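Local coordinates for putative secreted endoglycosylceramidase (Rhodococcus hoagii, PDB 6JYZ), which is an endogalactosylceramidase of glycoside hydrolase family 5, probably hydrolysing the O-glycosidic bond between a galactose-linked sugar head and ceramide, at residues E72-L77 with W360-A365; V81-I86 with T327-W332; H196-W201 with Y241-A246; A247-E252 with L282-V287; L416-V419 with F424-D427. One frame throughout, in Å; residues are numbered along the deposited sequence.

In the fold
Contacts 1 to 4 belong to the catalytic (beta/alpha)8 barrel of a family 5 glycosidase, whereas contact 5 lies in the beta-rich C-terminal part, about 25 Å from contact 2 between centres. Contact 2 is the fully buried one, near the middle of the chain, and is made by charged groups. Contact 1 touches it through Trp360, whose N meets Trp330 O, and is apolar and aromatic, joining helix 68-75 to the loop after strand 356-359. Contacts 3 and 4 adjoin along helix 230-251: its middle packs by aliphatic groups on helix 193-206, its C-terminal end forms salt bridges at the surface. Contact 5 relies on main-chain bonds within a hairpin.

Contact 1. Residues E72-L77 with W360-A365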
# COMPACT_ATOMS: atom_id res chain seq x y z
N GLU A 72 9.37 -15.25 -1.03
CA GLU A 72 9.31 -16.45 -0.19
C GLU A 72 9.30 -16.03 1.27
O GLU A 72 8.56 -16.61 2.08
CB GLU A 72 10.55 -17.32 -0.52
CG GLU A 72 10.48 -17.84 -1.96
CD GLU A 72 11.82 -18.41 -2.50
OE1 GLU A 72 12.78 -18.47 -1.70
OE2 GLU A 72 11.82 -18.83 -3.67
N ALA A 73 10.10 -15.04 1.66
CA ALA A 73 10.12 -14.57 3.02
C ALA A 73 8.79 -13.96 3.43
O ALA A 73 8.35 -14.07 4.59
CB ALA A 73 11.28 -13.63 3.27
N MET A 74 8.13 -13.21 2.51
CA MET A 74 6.81 -12.63 2.83
C MET A 74 5.81 -13.74 3.07
O MET A 74 5.00 -13.64 4.02
CB MET A 74 6.31 -11.80 1.65
CG MET A 74 7.16 -10.53 1.50
SD MET A 74 6.69 -9.68 -0.10
CE MET A 74 8.31 -9.10 -0.59
N ALA A 75 5.82 -14.75 2.21
CA ALA A 75 4.88 -15.87 2.40
C ALA A 75 5.15 -16.58 3.74
O ALA A 75 4.20 -17.12 4.32
CB ALA A 75 5.00 -16.83 1.26
N ALA A 76 6.41 -16.56 4.21
CA ALA A 76 6.73 -17.21 5.48
C ALA A 76 6.24 -16.42 6.67
O ALA A 76 6.29 -16.95 7.82
CB ALA A 76 8.21 -17.50 5.50
N LEU A 77 5.74 -15.17 6.50
CA LEU A 77 5.02 -14.44 7.53
C LEU A 77 3.52 -14.52 7.31
O LEU A 77 2.79 -13.83 8.05
CB LEU A 77 5.49 -12.98 7.57
CG LEU A 77 6.94 -12.84 7.94
CD1 LEU A 77 7.46 -11.44 7.61
CD2 LEU A 77 7.16 -13.11 9.44
N TRP A 360 3.71 -0.64 6.24
CA TRP A 360 4.86 0.13 5.72
C TRP A 360 6.02 -0.19 6.69
O TRP A 360 5.95 0.31 7.82
CB TRP A 360 4.57 1.64 5.68
CG TRP A 360 5.71 2.35 5.01
CD1 TRP A 360 6.88 2.78 5.60
CD2 TRP A 360 5.87 2.53 3.58
NE1 TRP A 360 7.72 3.28 4.62
CE2 TRP A 360 7.15 3.09 3.39
CE3 TRP A 360 5.05 2.29 2.49
CZ2 TRP A 360 7.62 3.42 2.11
CZ3 TRP A 360 5.54 2.56 1.22
CH2 TRP A 360 6.79 3.13 1.05
N SER A 361 7.04 -0.95 6.30
CA SER A 361 7.26 -1.51 4.97
C SER A 361 8.13 -2.74 5.09
O SER A 361 8.71 -3.03 6.16
CB SER A 361 7.90 -0.49 4.07
OG SER A 361 9.21 -0.23 4.51
N TRP A 362 8.29 -3.45 3.98
CA TRP A 362 9.12 -4.66 3.94
C TRP A 362 10.56 -4.33 4.20
O TRP A 362 11.20 -4.98 5.07
CB TRP A 362 8.90 -5.32 2.59
CG TRP A 362 9.69 -6.59 2.43
CD1 TRP A 362 10.71 -6.80 1.57
CD2 TRP A 362 9.43 -7.79 3.13
NE1 TRP A 362 11.18 -8.08 1.75
CE2 TRP A 362 10.40 -8.71 2.68
CE3 TRP A 362 8.51 -8.18 4.11
CZ2 TRP A 362 10.50 -10.00 3.21
CZ3 TRP A 362 8.61 -9.46 4.66
CH2 TRP A 362 9.60 -10.34 4.19
N THR A 363 11.15 -3.42 3.41
CA THR A 363 12.57 -3.06 3.61
C THR A 363 12.74 -1.57 3.37
O THR A 363 12.10 -0.98 2.46
CB THR A 363 13.54 -3.77 2.63
OG1 THR A 363 13.07 -3.68 1.30
CG2 THR A 363 13.71 -5.25 2.95
N GLN A 364 13.65 -0.95 4.09
CA GLN A 364 14.13 0.41 3.83
C GLN A 364 15.65 0.33 3.79
O GLN A 364 16.24 -0.15 4.76
CB GLN A 364 13.63 1.32 4.93
CG GLN A 364 14.11 2.76 4.69
CD GLN A 364 13.39 3.73 5.56
OE1 GLN A 364 13.95 4.22 6.56
NE2 GLN A 364 12.16 4.04 5.18
N ALA A 365 16.26 0.84 2.72
CA ALA A 365 17.71 0.78 2.54
C ALA A 365 18.37 2.00 3.16
O ALA A 365 17.79 2.98 3.59
CB ALA A 365 17.98 0.83 1.07
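Trp362 presents its indole to the C-terminal end of helix 68-75, where Met74 covers one face and Ala73 and Leu77 meet the rim. Met74 CG sits 3.5 Å from the centroid of the six-membered ring of Trp362, only 7° off the ring normal, a CH-pi contact. The thioether then runs across the same face: SD stands above the benzene part at a greater distance, and the bend at chi3 (-143°) brings CE back to 3.8 Å from NE1 of Trp362. Ala73 CB lies in the indole plane, 3.7 Å from CZ2 of Trp362, and Leu77 CD1 approaches CZ3 of Trp362 to 3.7 Å near that plane. The ring reaches the helix because Trp362 holds CG opposite its backbone N (chi1 -180°). In the family 5 barrel this joins helix 68-75, on the outside of the barrel, to the loop that follows the last barrel strand, just beyond the cis peptide between Trp360 and Ser361. Val47 of strand 38-47 touches both Met74 and Trp362, and Asp70, one turn up the helix, accepts from NE1 of Trp362. The contact itself is therefore dispersive, with a Met-aromatic component, while the one polar indole atom is satisfied by a carboxylate on the same helix.

Contact 2. Residues V81-I86 with T327-W332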
# COMPACT_ATOMS: atom_id res chain seq x y z
N VAL A 81 -0.62 -10.55 0.11
CA VAL A 81 -0.66 -9.42 -0.82
C VAL A 81 0.64 -8.65 -0.62
O VAL A 81 1.25 -8.64 0.43
CB VAL A 81 -1.89 -8.50 -0.56
CG1 VAL A 81 -1.75 -7.68 0.73
CG2 VAL A 81 -2.17 -7.58 -1.74
N VAL A 82 1.01 -7.96 -1.69
CA VAL A 82 2.08 -6.96 -1.65
C VAL A 82 1.56 -5.69 -2.32
O VAL A 82 0.85 -5.75 -3.33
CB VAL A 82 3.32 -7.47 -2.40
CG1 VAL A 82 3.02 -7.88 -3.81
CG2 VAL A 82 4.41 -6.43 -2.46
N ARG A 83 1.86 -4.56 -1.70
CA ARG A 83 1.66 -3.26 -2.35
C ARG A 83 3.02 -2.89 -2.95
O ARG A 83 3.96 -2.55 -2.26
CB ARG A 83 1.11 -2.24 -1.34
CG ARG A 83 0.82 -0.89 -2.03
CD ARG A 83 0.02 -0.02 -1.07
NE ARG A 83 -0.25 1.33 -1.58
CZ ARG A 83 0.31 2.45 -1.12
NH1 ARG A 83 1.37 2.45 -0.31
NH2 ARG A 83 -0.24 3.61 -1.53
N LEU A 84 3.07 -3.05 -4.28
CA LEU A 84 4.33 -2.89 -5.01
C LEU A 84 4.46 -1.42 -5.42
O LEU A 84 3.66 -0.93 -6.24
CB LEU A 84 4.30 -3.85 -6.21
CG LEU A 84 5.64 -3.95 -6.93
CD1 LEU A 84 6.69 -4.72 -6.10
CD2 LEU A 84 5.42 -4.64 -8.25
N ASN A 85 5.40 -0.74 -4.79
CA ASN A 85 5.52 0.72 -5.00
C ASN A 85 6.34 0.96 -6.27
O ASN A 85 7.57 0.78 -6.24
CB ASN A 85 6.22 1.33 -3.77
CG ASN A 85 5.72 0.84 -2.42
OD1 ASN A 85 6.57 0.44 -1.60
ND2 ASN A 85 4.43 0.91 -2.14
N ILE A 86 5.66 1.40 -7.30
CA ILE A 86 6.31 1.63 -8.60
C ILE A 86 6.30 3.11 -8.93
O ILE A 86 5.63 3.91 -8.26
CB ILE A 86 5.64 0.82 -9.71
CG1 ILE A 86 4.20 1.24 -9.95
CG2 ILE A 86 5.72 -0.71 -9.41
CD1 ILE A 86 3.53 0.62 -11.18
N THR A 327 -6.54 -0.84 3.71
CA THR A 327 -5.63 0.28 4.02
C THR A 327 -4.25 0.01 3.43
O THR A 327 -3.54 -0.91 3.83
CB THR A 327 -5.58 0.55 5.53
OG1 THR A 327 -4.67 1.65 5.70
CG2 THR A 327 -5.14 -0.61 6.41
N GLY A 328 -3.81 0.87 2.52
CA GLY A 328 -2.59 0.59 1.78
C GLY A 328 -1.33 0.85 2.58
O GLY A 328 -0.26 0.39 2.13
N GLU A 329 -1.40 1.58 3.69
CA GLU A 329 -0.23 1.77 4.54
C GLU A 329 -0.70 1.98 5.93
O GLU A 329 -1.67 2.66 6.22
CB GLU A 329 0.55 3.04 4.26
CG GLU A 329 1.21 3.11 2.91
CD GLU A 329 2.08 4.34 2.72
OE1 GLU A 329 2.44 5.05 3.70
OE2 GLU A 329 2.35 4.58 1.54
N TRP A 330 0.08 1.35 6.84
CA TRP A 330 -0.03 1.55 8.29
C TRP A 330 1.27 1.05 8.85
O TRP A 330 2.02 0.30 8.21
CB TRP A 330 -1.23 0.78 8.85
CG TRP A 330 -1.08 -0.71 8.80
CD1 TRP A 330 -1.40 -1.55 7.75
CD2 TRP A 330 -0.70 -1.55 9.91
NE1 TRP A 330 -1.20 -2.87 8.12
CE2 TRP A 330 -0.78 -2.89 9.43
CE3 TRP A 330 -0.27 -1.29 11.22
CZ2 TRP A 330 -0.55 -3.98 10.27
CZ3 TRP A 330 -0.08 -2.37 12.06
CH2 TRP A 330 -0.21 -3.69 11.59
N GLY A 331 1.62 1.49 10.06
CA GLY A 331 2.85 0.97 10.65
C GLY A 331 3.28 1.83 11.82
O GLY A 331 2.82 2.97 11.97
N TRP A 332 4.15 1.23 12.64
CA TRP A 332 4.82 1.92 13.75
C TRP A 332 6.30 1.87 13.50
O TRP A 332 6.82 0.92 12.91
CB TRP A 332 4.45 1.30 15.12
CG TRP A 332 3.19 1.95 15.64
CD1 TRP A 332 3.13 2.95 16.58
CD2 TRP A 332 1.82 1.70 15.26
NE1 TRP A 332 1.83 3.34 16.77
CE2 TRP A 332 1.00 2.59 15.97
CE3 TRP A 332 1.15 0.81 14.39
CZ2 TRP A 332 -0.38 2.69 15.83
CZ3 TRP A 332 -0.22 0.86 14.28
CH2 TRP A 332 -0.98 1.78 14.98
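Arg83 and Gly328 face each other across the barrel interior with their CA atoms 7.1 Å apart, strand 81-86 lying opposite a chain that turns a corner at Gly328. Both strands are staves of the (beta/alpha)8 barrel of family 5 glycosidases, and their side chains meet inside it, toward the C-terminal ends of the strands, where (beta/alpha)8 glycosidases keep their active site. Arg83 does the bridging: CG is opposite the backbone N (chi1 -177°) and the chain stays extended to NE, carrying the guanidinium over to the second segment. On the way its CD passes 3.2 Å from Gly328 O, and Gly328 CA lies over one face of the guanidinium; a CB on Gly328 would fall about 3.1 Å from Arg83 NE, so the glycine suits this close approach. The charged end forms a single salt bridge across the contact, NH1 of Arg83 to OE2 of Glu329 at 3.0 Å. The guanidinium is ringed by further acceptors: NE pairs with Asp218, NH2 with Glu263 and Asn221, and NH1 also with Asn46. With a leucine in place of Arg83, the carboxylates of Glu329, Asp218 and Glu263 would probably be left without their shared positive partner. Glu329 is held at its other oxygen too, OE1 bonding to Tyr294 OH. The guanidinium and carboxylate planes are 65° apart, and OE2 of Glu329 receives NH1 of Arg83 on its anti lone pair, with an N-H...O angle of 151°.

Contact 3. Residues H196-W201 with Y241-A246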
# COMPACT_ATOMS: atom_id res chain seq x y z
N HIS A 196 -0.51 12.68 -19.45
CA HIS A 196 0.58 11.71 -19.54
C HIS A 196 0.48 10.60 -18.50
O HIS A 196 0.68 9.44 -18.81
CB HIS A 196 1.94 12.39 -19.41
CG HIS A 196 2.40 13.02 -20.67
ND1 HIS A 196 2.26 14.30 -21.11
CD2 HIS A 196 3.20 12.41 -21.54
CE1 HIS A 196 2.89 14.43 -22.31
NE2 HIS A 196 3.49 13.28 -22.55
N LEU A 197 0.21 10.95 -17.23
CA LEU A 197 0.06 9.90 -16.24
C LEU A 197 -1.15 9.02 -16.53
O LEU A 197 -1.10 7.79 -16.36
CB LEU A 197 0.00 10.47 -14.80
CG LEU A 197 -0.11 9.39 -13.73
CD1 LEU A 197 1.02 8.36 -13.85
CD2 LEU A 197 -0.13 10.02 -12.33
N VAL A 198 -2.27 9.62 -16.97
CA VAL A 198 -3.43 8.82 -17.31
C VAL A 198 -3.09 7.82 -18.42
O VAL A 198 -3.45 6.63 -18.30
CB VAL A 198 -4.59 9.77 -17.72
CG1 VAL A 198 -5.73 9.02 -18.35
CG2 VAL A 198 -5.10 10.55 -16.50
N GLN A 199 -2.40 8.26 -19.47
CA GLN A 199 -2.02 7.35 -20.54
C GLN A 199 -1.04 6.31 -20.03
O GLN A 199 -1.16 5.13 -20.42
CB GLN A 199 -1.44 8.18 -21.68
CG GLN A 199 -0.84 7.26 -22.78
CD GLN A 199 -0.38 8.04 -23.98
OE1 GLN A 199 0.64 8.72 -23.96
NE2 GLN A 199 -1.18 7.99 -24.99
N THR A 200 -0.09 6.67 -19.19
CA THR A 200 0.84 5.70 -18.62
C THR A 200 0.08 4.62 -17.81
O THR A 200 0.37 3.42 -17.94
CB THR A 200 1.91 6.42 -17.78
OG1 THR A 200 2.69 7.22 -18.67
CG2 THR A 200 2.77 5.45 -16.98
N TRP A 201 -0.91 5.03 -17.02
CA TRP A 201 -1.71 4.05 -16.30
C TRP A 201 -2.44 3.12 -17.25
O TRP A 201 -2.50 1.92 -17.03
CB TRP A 201 -2.77 4.73 -15.39
CG TRP A 201 -2.43 4.64 -13.93
CD1 TRP A 201 -2.38 5.65 -13.02
CD2 TRP A 201 -2.15 3.42 -13.20
NE1 TRP A 201 -2.10 5.17 -11.77
CE2 TRP A 201 -1.93 3.77 -11.85
CE3 TRP A 201 -2.03 2.06 -13.57
CZ2 TRP A 201 -1.61 2.82 -10.86
CZ3 TRP A 201 -1.70 1.14 -12.59
CH2 TRP A 201 -1.46 1.52 -11.25
N TYR A 241 -8.82 10.75 -10.61
CA TYR A 241 -9.18 9.35 -10.54
C TYR A 241 -10.19 9.00 -11.63
O TYR A 241 -10.07 7.92 -12.25
CB TYR A 241 -9.78 9.00 -9.19
CG TYR A 241 -8.86 9.09 -8.00
CD1 TYR A 241 -7.50 8.92 -8.09
CD2 TYR A 241 -9.38 9.32 -6.73
CE1 TYR A 241 -6.66 9.01 -6.97
CE2 TYR A 241 -8.61 9.35 -5.59
CZ TYR A 241 -7.26 9.18 -5.71
OH TYR A 241 -6.42 9.19 -4.64
N GLN A 242 -11.18 9.86 -11.87
CA GLN A 242 -12.19 9.54 -12.89
C GLN A 242 -11.51 9.42 -14.24
O GLN A 242 -11.84 8.49 -15.01
CB GLN A 242 -13.23 10.64 -12.84
CG GLN A 242 -14.32 10.42 -13.93
CD GLN A 242 -15.37 11.50 -13.82
OE1 GLN A 242 -15.04 12.67 -14.01
NE2 GLN A 242 -16.57 11.06 -13.51
N ARG A 243 -10.60 10.31 -14.59
CA ARG A 243 -9.90 10.21 -15.88
C ARG A 243 -9.06 8.93 -15.93
O ARG A 243 -9.08 8.25 -16.98
CB ARG A 243 -8.97 11.41 -16.05
CG ARG A 243 -9.66 12.71 -16.39
CD ARG A 243 -8.62 13.81 -16.63
NE ARG A 243 -7.79 13.58 -17.85
CZ ARG A 243 -6.82 14.45 -18.39
NH1 ARG A 243 -6.49 15.54 -17.73
NH2 ARG A 243 -6.22 14.24 -19.56
N ALA A 244 -8.36 8.58 -14.88
CA ALA A 244 -7.51 7.40 -14.91
C ALA A 244 -8.37 6.15 -15.01
O ALA A 244 -8.02 5.24 -15.79
CB ALA A 244 -6.69 7.34 -13.64
N ILE A 245 -9.48 6.08 -14.29
CA ILE A 245 -10.34 4.88 -14.34
C ILE A 245 -10.87 4.73 -15.76
O ILE A 245 -10.88 3.57 -16.28
CB ILE A 245 -11.49 5.02 -13.34
CG1 ILE A 245 -10.95 4.95 -11.92
CG2 ILE A 245 -12.55 3.92 -13.56
CD1 ILE A 245 -11.95 5.41 -10.83
N ALA A 246 -11.32 5.79 -16.43
CA ALA A 246 -11.89 5.58 -17.78
C ALA A 246 -10.78 5.07 -18.69
O ALA A 246 -11.05 4.20 -19.53
CB ALA A 246 -12.42 6.92 -18.30
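Val198 and Arg243 set their side chains at about a right angle, the valine fork pushing against the base of the arginine and the backbone beside it. Of its two methyls, CG1 of Val198 comes to 3.7 Å from the carbonyl O of Arg243, while CG2 of Val198 rests 4.0 Å from CB of Arg243 and 4.1 Å from N of Ala244. With CG1 opposite its backbone N (chi1 169°), Val198 turns both methyls onto the same turn of the other helix. Arg243 bends at chi3 (67°), which carries the guanidinium back over the valine: CG2 of Val198 lies beneath one of its faces. These segments belong to helices 193-206 and 230-251, consecutive outer helices of the (beta/alpha)8 barrel, separated in the chain by strand 214-218. The alanine lets the helices come close, the CA atoms of Val198 and Ala244 being 4.9 Å apart. Trp201, one turn after Val198, packs more loosely against this segment; its NE1 bonds to Leu219 O. Phe240 and Ala247 extend the seat of Val198 along helix 230-251. The charged end of Arg243 points past the valine to form a salt bridge from NH1 to Asp189.

Contact 4. Residues A247-E252 with L282-V287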
# COMPACT_ATOMS: atom_id res chain seq x y z
N ALA A 247 -9.56 5.56 -18.60
CA ALA A 247 -8.49 5.14 -19.48
C ALA A 247 -8.12 3.71 -19.19
O ALA A 247 -7.88 2.92 -20.12
CB ALA A 247 -7.31 6.06 -19.33
N ILE A 248 -8.06 3.31 -17.91
CA ILE A 248 -7.73 1.94 -17.53
C ILE A 248 -8.83 1.02 -18.03
O ILE A 248 -8.50 -0.07 -18.55
CB ILE A 248 -7.59 1.89 -15.99
CG1 ILE A 248 -6.24 2.53 -15.62
CG2 ILE A 248 -7.66 0.45 -15.50
CD1 ILE A 248 -6.10 2.82 -14.07
N ARG A 249 -10.09 1.36 -17.86
CA ARG A 249 -11.14 0.40 -18.24
C ARG A 249 -11.10 0.20 -19.74
O ARG A 249 -11.33 -0.95 -20.21
CB ARG A 249 -12.51 0.97 -17.82
CG ARG A 249 -12.72 0.96 -16.30
CD ARG A 249 -12.85 -0.47 -15.78
NE ARG A 249 -13.06 -0.53 -14.31
CZ ARG A 249 -12.27 -1.16 -13.45
NH1 ARG A 249 -11.19 -1.82 -13.81
NH2 ARG A 249 -12.66 -1.14 -12.16
N GLN A 250 -10.79 1.21 -20.54
CA GLN A 250 -10.64 0.99 -21.98
C GLN A 250 -9.44 0.10 -22.27
O GLN A 250 -9.51 -0.80 -23.13
CB GLN A 250 -10.52 2.35 -22.66
CG GLN A 250 -10.34 2.28 -24.19
CD GLN A 250 -11.54 1.65 -24.85
OE1 GLN A 250 -12.69 2.00 -24.56
NE2 GLN A 250 -11.25 0.70 -25.74
N ALA A 251 -8.34 0.30 -21.59
CA ALA A 251 -7.13 -0.44 -21.85
C ALA A 251 -7.28 -1.89 -21.43
O ALA A 251 -6.49 -2.75 -21.86
CB ALA A 251 -5.96 0.20 -21.09
N GLU A 252 -8.23 -2.24 -20.56
CA GLU A 252 -8.45 -3.61 -20.13
C GLU A 252 -9.30 -4.39 -21.11
O GLU A 252 -9.56 -5.55 -20.87
CB GLU A 252 -9.16 -3.63 -18.76
CG GLU A 252 -8.26 -3.18 -17.60
CD GLU A 252 -9.10 -3.02 -16.35
OE1 GLU A 252 -10.21 -2.54 -16.39
OE2 GLU A 252 -8.56 -3.39 -15.25
N LEU A 282 -15.97 8.32 -8.54
CA LEU A 282 -15.59 6.95 -8.22
C LEU A 282 -16.78 6.02 -8.44
O LEU A 282 -16.84 4.99 -7.79
CB LEU A 282 -15.07 6.87 -6.78
CG LEU A 282 -13.66 7.38 -6.45
CD1 LEU A 282 -12.57 6.83 -7.35
CD2 LEU A 282 -13.59 8.85 -6.20
N ALA A 283 -17.67 6.31 -9.37
CA ALA A 283 -18.87 5.50 -9.58
C ALA A 283 -18.56 4.31 -10.48
O ALA A 283 -19.02 4.18 -11.59
CB ALA A 283 -19.93 6.40 -10.23
N ASP A 284 -17.68 3.43 -10.05
CA ASP A 284 -17.35 2.17 -10.72
C ASP A 284 -17.49 1.15 -9.63
O ASP A 284 -17.06 1.38 -8.48
CB ASP A 284 -15.89 2.26 -11.23
CG ASP A 284 -15.34 0.97 -11.86
OD1 ASP A 284 -15.23 -0.07 -11.16
OD2 ASP A 284 -15.10 0.99 -13.08
N PRO A 285 -18.07 -0.04 -9.88
CA PRO A 285 -18.38 -0.95 -8.80
C PRO A 285 -17.17 -1.63 -8.17
O PRO A 285 -17.33 -2.23 -7.11
CB PRO A 285 -19.31 -2.02 -9.46
CG PRO A 285 -18.95 -1.89 -10.89
CD PRO A 285 -18.66 -0.41 -11.18
N LEU A 286 -16.00 -1.52 -8.80
CA LEU A 286 -14.82 -2.18 -8.27
C LEU A 286 -13.86 -1.23 -7.56
O LEU A 286 -12.70 -1.60 -7.35
CB LEU A 286 -14.09 -2.95 -9.39
CG LEU A 286 -14.97 -3.93 -10.14
CD1 LEU A 286 -14.16 -4.66 -11.23
CD2 LEU A 286 -15.60 -4.94 -9.21
N VAL A 287 -14.37 -0.06 -7.14
CA VAL A 287 -13.46 0.80 -6.36
C VAL A 287 -13.34 0.32 -4.92
O VAL A 287 -14.24 -0.30 -4.35
CB VAL A 287 -13.95 2.27 -6.39
CG1 VAL A 287 -13.91 2.83 -7.81
CG2 VAL A 287 -15.31 2.48 -5.70
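Arg249 takes hold of Asp284 side-on with two nitrogens, one for each carboxylate oxygen. NE of Arg249 gives to OD2 of Asp284 at 2.8 Å, nearly straight at 170°, and NH2 of Arg249 gives to OD1 of Asp284 at 3.0 Å. Both acceptors lie in the guanidinium plane, but the carboxylate is turned by 40° against it: OD2 is met on its syn side but somewhat out of the carboxylate plane, and OD1 from above that plane. The reach depends on the bend of Arg249 at chi2 (-68°). OD1 of Asp284 has a second donor, the backbone N of Leu286 at 2.9 Å on its anti lone pair. That bond makes an Asx turn, within a type I beta turn from Asp284 to Val287 that leads into barrel strand 287-289, so the arginine ties the C-terminal end of helix 230-251 to this turn. The third nitrogen, NH1 of Arg249, bonds to OE1 of Glu252 at 2.9 Å and also to His258 O, while OE2 of Glu252 is taken by Tyr217 OH and His258 N. A methionine replacing Arg249 would probably leave Asp284 and Glu252 without the charge they share and the turn less firmly fixed to the helix. Leu286 lays its CB 3.6 Å from NH2 of Arg249.

Contact 5. Residues L416-V419 with F424-D427; sequences LTEV and FRGD. With EDO (1,2-ethanediol), chain F.
Glu418 and Arg425 project side by side from the same face of a two-stranded pairing, their CB and CG atoms respectively 3.8 Å apart. Glu418 is extended beyond CG, whereas Arg425 puts CG between its backbone N and carbonyl carbon (chi1 67°) and bends again at chi3. Their charged ends do not join directly, OE1 of Glu418 standing 4.3 Å from NE of Arg425. A 1,2-ethanediol, probably from the crystallisation liquor, mediates between them: its O1 gives to OE1 of Glu418 at 2.7 Å and accepts from NE of Arg425 at 2.8 Å, while its O2 accepts from NH2 of Arg425 at 3.0 Å. Arg425 also touches a crystal neighbour, so this pose may partly reflect the crystal. On the other face Val419 and Phe424 pair, and CD1 of Leu416 reaches back to 4.0 Å from CB of Phe424. The first torsion of Phe424 (57°) sends its ring away from these residues, toward Pro410 and strand 431-437, where it is buried. The backbone supplies the firm bonds. Arg425 O accepts from N of Thr417 at 2.9 Å, in the carbonyl plane, and from N of Glu418 at 3.2 Å, tilted 35° out of it; Arg425 N returns a bond to Glu418 O. Two residues thus face one, and the register slips between Leu416 opposite Gly426 and Glu418 opposite Arg425: a classic beta bulge in an antiparallel hairpin, at the edge of the four-stranded C-terminal sheet.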
# COMPACT_ATOMS: atom_id res chain seq x y z
N LEU A 416 -17.76 -15.19 5.06
CA LEU A 416 -17.13 -14.85 6.32
C LEU A 416 -17.99 -13.87 7.09
O LEU A 416 -18.44 -12.87 6.51
CB LEU A 416 -15.78 -14.22 5.99
CG LEU A 416 -14.91 -13.89 7.16
CD1 LEU A 416 -14.40 -15.13 7.91
CD2 LEU A 416 -13.72 -13.06 6.65
N THR A 417 -18.19 -14.12 8.38
CA THR A 417 -18.96 -13.19 9.23
C THR A 417 -18.15 -12.63 10.36
O THR A 417 -18.50 -11.50 10.80
CB THR A 417 -20.27 -13.80 9.73
OG1 THR A 417 -19.91 -14.96 10.47
CG2 THR A 417 -21.25 -14.14 8.61
N GLU A 418 -17.16 -13.31 10.91
CA GLU A 418 -16.46 -12.80 12.06
C GLU A 418 -15.04 -13.32 12.01
O GLU A 418 -14.80 -14.49 11.69
CB GLU A 418 -17.11 -13.34 13.34
CG GLU A 418 -18.43 -12.72 13.69
CD GLU A 418 -19.02 -13.16 15.03
OE1 GLU A 418 -18.24 -13.56 15.93
OE2 GLU A 418 -20.27 -13.09 15.16
N VAL A 419 -14.11 -12.48 12.40
CA VAL A 419 -12.72 -12.79 12.53
C VAL A 419 -12.24 -12.27 13.86
O VAL A 419 -12.44 -11.07 14.15
CB VAL A 419 -11.87 -12.14 11.40
CG1 VAL A 419 -10.43 -12.53 11.53
CG2 VAL A 419 -12.42 -12.54 10.05
N PHE A 424 -12.25 -17.80 13.34
CA PHE A 424 -13.16 -17.16 12.40
C PHE A 424 -14.38 -18.00 12.13
O PHE A 424 -14.34 -19.23 12.44
CB PHE A 424 -12.48 -16.76 11.06
CG PHE A 424 -11.84 -17.95 10.34
CD1 PHE A 424 -10.58 -18.40 10.62
CD2 PHE A 424 -12.60 -18.58 9.36
CE1 PHE A 424 -10.04 -19.50 9.94
CE2 PHE A 424 -12.05 -19.67 8.67
CZ PHE A 424 -10.81 -20.14 8.96
N ARG A 425 -15.41 -17.41 11.62
CA ARG A 425 -16.65 -18.12 11.37
C ARG A 425 -17.39 -17.51 10.23
O ARG A 425 -17.11 -16.33 9.85
CB ARG A 425 -17.55 -18.27 12.60
CG ARG A 425 -18.13 -16.99 13.12
CD ARG A 425 -19.02 -17.27 14.39
NE ARG A 425 -18.20 -17.80 15.47
CZ ARG A 425 -18.25 -19.07 15.93
NH1 ARG A 425 -19.11 -19.95 15.49
NH2 ARG A 425 -17.32 -19.47 16.76
N GLY A 426 -18.32 -18.21 9.63
CA GLY A 426 -19.08 -17.69 8.52
C GLY A 426 -20.21 -18.61 8.15
O GLY A 426 -20.55 -19.56 8.92
N ASP A 427 -20.88 -18.28 7.09
CA ASP A 427 -21.98 -19.09 6.57
C ASP A 427 -21.93 -19.04 5.07
O ASP A 427 -22.27 -17.96 4.51
CB ASP A 427 -23.31 -18.59 7.15
CG ASP A 427 -24.50 -19.45 6.79
OD1 ASP A 427 -24.38 -20.26 5.91
OD2 ASP A 427 -25.61 -19.13 7.33
C1 EDO F . -15.10 -15.41 15.95
O1 EDO F . -16.50 -15.56 15.76
C2 EDO F . -14.58 -16.69 16.43
O2 EDO F . -15.36 -17.34 17.41